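Side-chain contacts in alginate lyase (Bacteroides ovatus, PDB 3NNB), which probably cleaves the polysaccharide alginate by beta-elimination, using a mainly helical fold: residues R7-E12 with H376-L381; V30-R35 with P370-I375. One frame throughout, in Å; residues are numbered along the deposited sequence. Where two conformers were deposited one is given.

Both contacts fasten the C-terminal end of the chain to its N-terminal end across a largely helical fold. Contact 2, between helix 27-41 and the loop before helix 375-378, lies along the chain inside the larger loop closed by contact 1, and their centres are about 14 Å apart. Helix 375-378 joins them: Leu377 CD2 packs 3.8 Å from Val30 CG2, while His376 NE2 lies 3.0 Å from Pro370 O. Contact 1 is the deeper of the two, about 15 Å from the centre of the chain against about 20 Å for contact 2. Neither includes Glu182, Ser184 or Phe187, the residues at the sodium ion.

Contact 1 (R7-E12 with H376-L381); sequences RIYAAE and HLIYSL
Tyr9 meets Ile378 where the loop leading into helix 11-19 passes the end of helix 375-378, a junction of the two chain termini in this six-hairpin-clan helical fold. The tight part is apolar. In the conformer described, Ile378 CG2 comes in obliquely over the rim of the Tyr9 ring, 3.5 Å from Tyr9 CD1 and 3.6 Å from Tyr9 CE1. The other branch of the isoleucine lies over the same face of the ring, with Ile378 CD1 about 4.2 Å above its plane and displaced to the rim. Because Ile378 CG2 is trans to the backbone N, it also comes over the centre of the Tyr379 ring, so that one methyl serves two aromatic neighbours. Leu113 packs against both Tyr9 and Ile378, and Glu173 takes up the Tyr9 hydroxyl in a hydrogen bond.

The other side is loose: no direct hydrogen bond joins the segments, and three waters bridge them. Tyr379 OH donates to a water 3.0 Å away, which in turn donates to Ile8 O. Two further waters both donate to Ile378 O; one accepts from Ala10 N, and the other gives its second hydrogen to Ala10 O at 2.9 Å.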
loop_
_atom_site.group_PDB
_atom_site.type_symbol
_atom_site.label_atom_id
_atom_site.label_comp_id
_atom_site.label_asym_id
_atom_site.label_seq_id
_atom_site.Cartn_x
_atom_site.Cartn_y
_atom_site.Cartn_z
ATOM N N ARG A 7 11.230 2.678 6.118
ATOM C CA ARG A 7 10.174 3.207 6.976
ATOM C C ARG A 7 9.023 2.248 7.190
ATOM O O ARG A 7 8.500 2.121 8.306
ATOM C CB ARG A 7 9.667 4.545 6.409
ATOM C CG ARG A 7 10.738 5.582 6.159
ATOM C CD ARG A 7 11.429 6.006 7.445
ATOM N NE ARG A 7 12.321 7.135 7.160
ATOM C CZ ARG A 7 12.866 7.955 8.050
ATOM N NH1 ARG A 7 12.620 7.843 9.343
ATOM N NH2 ARG A 7 13.683 8.922 7.611
ATOM N N ILE A 8 8.601 1.580 6.122
ATOM C CA ILE A 8 7.557 0.560 6.173
ATOM C C ILE A 8 8.156 -0.772 6.607
ATOM O O ILE A 8 7.634 -1.448 7.504
ATOM C CB ILE A 8 6.872 0.395 4.782
ATOM C CG1 ILE A 8 6.074 1.669 4.432
ATOM C CG2 ILE A 8 6.011 -0.844 4.772
ATOM C CD1 ILE A 8 4.727 1.749 5.051
ATOM N N TYR A 9 9.265 -1.153 5.988
ATOM C CA TYR A 9 9.987 -2.378 6.374
ATOM C C TYR A 9 10.793 -2.072 7.643
ATOM O O TYR A 9 11.322 -0.990 7.770
ATOM C CB TYR A 9 10.980 -2.830 5.288
ATOM C CG TYR A 9 10.408 -3.174 3.915
ATOM C CD1 TYR A 9 9.136 -3.671 3.770
ATOM C CD2 TYR A 9 11.190 -3.013 2.767
ATOM C CE1 TYR A 9 8.626 -3.989 2.477
ATOM C CE2 TYR A 9 10.698 -3.330 1.498
ATOM C CZ TYR A 9 9.452 -3.834 1.365
ATOM O OH TYR A 9 8.968 -4.156 0.089
ATOM N N ALA A 10 10.854 -3.027 8.563
ATOM C CA ALA A 10 11.669 -2.940 9.785
ATOM C C ALA A 10 13.124 -3.165 9.383
ATOM O O ALA A 10 13.491 -4.297 9.007
ATOM C CB ALA A 10 11.209 -3.978 10.812
ATOM N N ALA A 11 13.914 -2.097 9.380
ATOM C CA ALA A 11 15.245 -2.135 8.777
ATOM C C ALA A 11 16.202 -3.142 9.458
ATOM O O ALA A 11 16.963 -3.828 8.775
ATOM C CB ALA A 11 15.903 -0.735 8.789
ATOM N N GLU A 12 16.265 -3.158 10.793
ATOM C CA GLU A 12 17.230 -4.075 11.416
ATOM C C GLU A 12 16.871 -5.537 11.165
ATOM O O GLU A 12 17.755 -6.362 10.910
ATOM C CB GLU A 12 17.365 -3.802 12.962
ATOM C CG GLU A 12 17.863 -2.410 13.282
ATOM N N HIS A 376 7.708 -14.027 4.474
ATOM C CA HIS A 376 8.614 -14.550 5.491
ATOM C C HIS A 376 9.907 -13.739 5.626
ATOM O O HIS A 376 10.545 -13.678 6.695
ATOM C CB HIS A 376 8.964 -16.012 5.213
ATOM C CG HIS A 376 7.834 -16.969 5.383
ATOM N ND1 HIS A 376 7.342 -17.339 6.628
ATOM C CD2 HIS A 376 7.123 -17.667 4.469
ATOM C CE1 HIS A 376 6.395 -18.248 6.458
ATOM N NE2 HIS A 376 6.231 -18.449 5.159
ATOM N N LEU A 377 10.305 -13.092 4.540
ATOM C CA LEU A 377 11.482 -12.270 4.524
ATOM C C LEU A 377 11.224 -10.850 5.081
ATOM O O LEU A 377 12.080 -10.266 5.731
ATOM C CB LEU A 377 11.989 -12.127 3.074
ATOM C CG LEU A 377 12.408 -13.370 2.287
ATOM C CD1 LEU A 377 12.781 -13.028 0.842
ATOM C CD2 LEU A 377 13.583 -14.135 3.000
ATOM N N ILE A 378 10.034 -10.331 4.810
ATOM C CA ILE A 378 9.703 -8.930 5.075
ATOM C C ILE A 378 9.215 -8.739 6.502
ATOM O O ILE A 378 9.499 -7.712 7.126
ATOM C CB ILE A 378 8.605 -8.429 4.096
ATOM C CG1 ILE A 378 9.098 -8.532 2.655
ATOM C CG2 ILE A 378 8.185 -6.990 4.443
ATOM C CD1 ILE A 378 10.445 -7.886 2.432
ATOM N N TYR A 379 8.470 -9.706 7.014
ATOM C CA TYR A 379 7.994 -9.687 8.400
ATOM C C TYR A 379 8.495 -10.905 9.173
ATOM O O TYR A 379 7.712 -11.726 9.668
ATOM C CB TYR A 379 6.468 -9.620 8.413
ATOM C CG TYR A 379 5.959 -8.344 7.743
ATOM C CD1 TYR A 379 6.317 -7.094 8.227
ATOM C CD2 TYR A 379 5.093 -8.401 6.661
ATOM C CE1 TYR A 379 5.854 -5.929 7.620
ATOM C CE2 TYR A 379 4.617 -7.249 6.073
ATOM C CZ TYR A 379 5.006 -6.026 6.534
ATOM O OH TYR A 379 4.526 -4.870 5.912
ATOM N N SER A 380 9.831 -10.997 9.276
ATOM C CA SER A 380 10.495 -12.098 9.931
ATOM C C SER A 380 10.445 -11.907 11.452
ATOM O O SER A 380 10.030 -10.848 11.974
ATOM C CB SER A 380 11.961 -12.187 9.487
ATOM O OG SER A 380 12.762 -11.167 10.099
ATOM N N LEU A 381 10.913 -12.946 12.119
ATOM C CA LEU A 381 11.086 -12.983 13.557
ATOM C C LEU A 381 12.506 -12.654 14.003
ATOM O O LEU A 381 12.883 -12.914 15.148
ATOM C CB LEU A 381 10.641 -14.351 14.051
ATOM C CG LEU A 381 9.120 -14.664 13.912
ATOM C CD1 LEU A 381 8.825 -16.083 14.415
ATOM C CD2 LEU A 381 8.197 -13.693 14.631
HETATM O O HOH W 1 4.681 -2.352 7.609
HETATM O O HOH W 2 11.935 -6.542 8.077
HETATM O O HOH W 3 9.098 -5.254 8.088
#

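Contact 2 (V30-R35 with P370-I375); sequences VKTLLR and PANKRI
Thr32 and Asn372 bring their CA atoms to 6.2 Å, and Leu33 and Arg374 follow at 6.6 Å, as a type I beta turn from Pro370 to Lys373 and the residue after it run past one side of helix 27-41. The turn is closed by Lys373 N bonding to Pro370 O and belongs to the connection between helix 359-366 and helix 375-378 of this six-hairpin-clan fold; opposite it, residues 30-35 are regular helix.

At the turn, the Asn372 side chain stands between its own backbone N and carbonyl carbon (chi1 70°), which aims the amide at the helix. Asn372 ND2 donates to Thr32 OG1 at 3.0 Å, with an N-H...O angle of 164° and the hydroxyl oxygen lying in the amide plane. The same threonine oxygen makes a weak hydrogen bond to Pro28 O, one helical turn earlier, so OG1 ties the turn to the helix backbone. Asn372 O adds a contact, 3.5 Å from Thr32 CB. A valine here has no hydroxyl, and the Asn372 amide would probably be left without its acceptor on the helix and freer to turn.

The second pair is apolar against flat. The Arg374 chain starts out past the helix and, bent at chi3 (-65°), brings its guanidinium nearer, crossing the Leu33 side chain at about a right angle. Leu113 packs against the arginine as well, and Arg374 NH2 is anchored by a hydrogen bond to Thr110 and a salt bridge to Asp36, which together would tend to fix the rotation of the guanidinium. Leu33 CD1 covers one face of that group off centre, 3.6 Å from Arg374 NE and 3.8 Å from Arg374 CZ.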
loop_
_atom_site.group_PDB
_atom_site.type_symbol
_atom_site.label_atom_id
_atom_site.label_comp_id
_atom_site.label_asym_id
_atom_site.label_seq_id
_atom_site.Cartn_x
_atom_site.Cartn_y
_atom_site.Cartn_z
ATOM N N VAL A 30 14.136 -16.582 -0.596
ATOM C CA VAL A 30 15.080 -15.786 -1.419
ATOM C C VAL A 30 15.091 -16.337 -2.844
ATOM O O VAL A 30 15.060 -15.585 -3.798
ATOM C CB VAL A 30 16.491 -15.751 -0.791
ATOM C CG1 VAL A 30 17.457 -15.103 -1.713
ATOM C CG2 VAL A 30 16.428 -15.016 0.591
ATOM N N LYS A 31 15.071 -17.658 -2.982
ATOM C CA LYS A 31 15.077 -18.262 -4.298
ATOM C C LYS A 31 13.843 -17.845 -5.108
ATOM O O LYS A 31 13.954 -17.473 -6.279
ATOM C CB LYS A 31 15.156 -19.791 -4.167
ATOM C CG LYS A 31 15.125 -20.534 -5.489
ATOM C CD LYS A 31 15.172 -22.074 -5.247
ATOM C CE LYS A 31 14.994 -22.877 -6.523
ATOM N NZ LYS A 31 16.292 -23.422 -7.014
ATOM N N THR A 32 12.678 -17.893 -4.476
ATOM C CA THR A 32 11.426 -17.456 -5.123
ATOM C C THR A 32 11.467 -15.955 -5.474
ATOM O O THR A 32 11.021 -15.550 -6.555
ATOM C CB THR A 32 10.215 -17.826 -4.252
ATOM O OG1 THR A 32 10.121 -19.240 -4.262
ATOM C CG2 THR A 32 8.920 -17.244 -4.830
ATOM N N LEU A 33 12.043 -15.162 -4.593
ATOM C CA LEU A 33 12.214 -13.718 -4.859
ATOM C C LEU A 33 13.075 -13.494 -6.094
ATOM O O LEU A 33 12.719 -12.692 -6.985
ATOM C CB LEU A 33 12.811 -13.002 -3.655
ATOM C CG LEU A 33 13.238 -11.556 -3.832
ATOM C CD1 LEU A 33 11.942 -10.652 -4.090
ATOM C CD2 LEU A 33 14.080 -11.064 -2.651
ATOM N N LEU A 34 14.203 -14.193 -6.188
ATOM C CA LEU A 34 15.039 -14.025 -7.380
ATOM C C LEU A 34 14.379 -14.521 -8.644
ATOM O O LEU A 34 14.590 -13.943 -9.720
ATOM C CB LEU A 34 16.422 -14.648 -7.202
ATOM C CG LEU A 34 17.221 -14.140 -5.994
ATOM C CD1 LEU A 34 18.667 -14.713 -5.954
ATOM C CD2 LEU A 34 17.248 -12.649 -5.866
ATOM N N ARG A 35 13.566 -15.577 -8.535
ATOM C CA ARG A 35 12.728 -16.005 -9.666
ATOM C C ARG A 35 11.723 -14.948 -10.069
ATOM O O ARG A 35 11.541 -14.712 -11.249
ATOM C CB ARG A 35 12.020 -17.317 -9.367
ATOM C CG ARG A 35 12.934 -18.509 -9.459
ATOM C CD ARG A 35 12.157 -19.818 -9.249
ATOM N NE ARG A 35 13.030 -20.875 -8.728
ATOM N N PRO A 370 3.180 -21.112 2.687
ATOM C CA PRO A 370 4.404 -21.865 2.300
ATOM C C PRO A 370 5.694 -21.110 2.592
ATOM O O PRO A 370 5.729 -19.858 2.546
ATOM C CB PRO A 370 4.226 -22.056 0.793
ATOM C CG PRO A 370 2.757 -22.050 0.599
ATOM C CD PRO A 370 2.235 -21.012 1.559
ATOM N N ALA A 371 6.741 -21.879 2.878
ATOM C CA ALA A 371 7.994 -21.326 3.379
ATOM C C ALA A 371 8.683 -20.404 2.378
ATOM O O ALA A 371 9.504 -19.581 2.773
ATOM C CB ALA A 371 8.979 -22.477 3.797
ATOM N N ASN A 372 8.371 -20.550 1.093
ATOM C CA ASN A 372 9.005 -19.735 0.054
ATOM C C ASN A 372 8.295 -18.367 -0.222
ATOM O O ASN A 372 8.758 -17.600 -1.048
ATOM C CB ASN A 372 9.116 -20.516 -1.264
ATOM C CG ASN A 372 7.740 -20.723 -1.892
ATOM O OD1 ASN A 372 6.833 -21.161 -1.194
ATOM N ND2 ASN A 372 7.561 -20.346 -3.150
ATOM N N LYS A 373 7.198 -18.063 0.464
ATOM C CA LYS A 373 6.492 -16.799 0.230
ATOM C C LYS A 373 7.316 -15.648 0.768
ATOM O O LYS A 373 7.960 -15.735 1.812
ATOM C CB LYS A 373 5.120 -16.802 0.927
ATOM C CG LYS A 373 4.111 -17.812 0.357
ATOM C CD LYS A 373 3.907 -17.694 -1.148
ATOM C CE LYS A 373 2.784 -18.623 -1.648
ATOM N NZ LYS A 373 2.588 -18.555 -3.132
ATOM N N ARG A 374 7.331 -14.575 -0.004
ATOM C CA ARG A 374 8.120 -13.389 0.295
ATOM C C ARG A 374 7.872 -12.800 1.662
ATOM O O ARG A 374 8.770 -12.219 2.247
ATOM C CB ARG A 374 7.862 -12.329 -0.772
ATOM C CG ARG A 374 8.879 -11.234 -0.764
ATOM C CD ARG A 374 8.478 -10.104 -1.708
ATOM N NE ARG A 374 8.462 -10.575 -3.086
ATOM C CZ ARG A 374 8.225 -9.790 -4.144
ATOM N NH1 ARG A 374 7.996 -8.487 -3.966
ATOM N NH2 ARG A 374 8.254 -10.312 -5.350
ATOM N N ILE A 375 6.662 -12.927 2.183
ATOM C CA ILE A 375 6.305 -12.289 3.431
ATOM C C ILE A 375 7.177 -12.811 4.597
ATOM O O ILE A 375 7.437 -12.091 5.542
ATOM C CB ILE A 375 4.777 -12.434 3.706
ATOM C CG1 ILE A 375 4.349 -11.475 4.787
ATOM C CG2 ILE A 375 4.429 -13.900 3.997
ATOM C CD1 ILE A 375 2.847 -11.167 4.729
#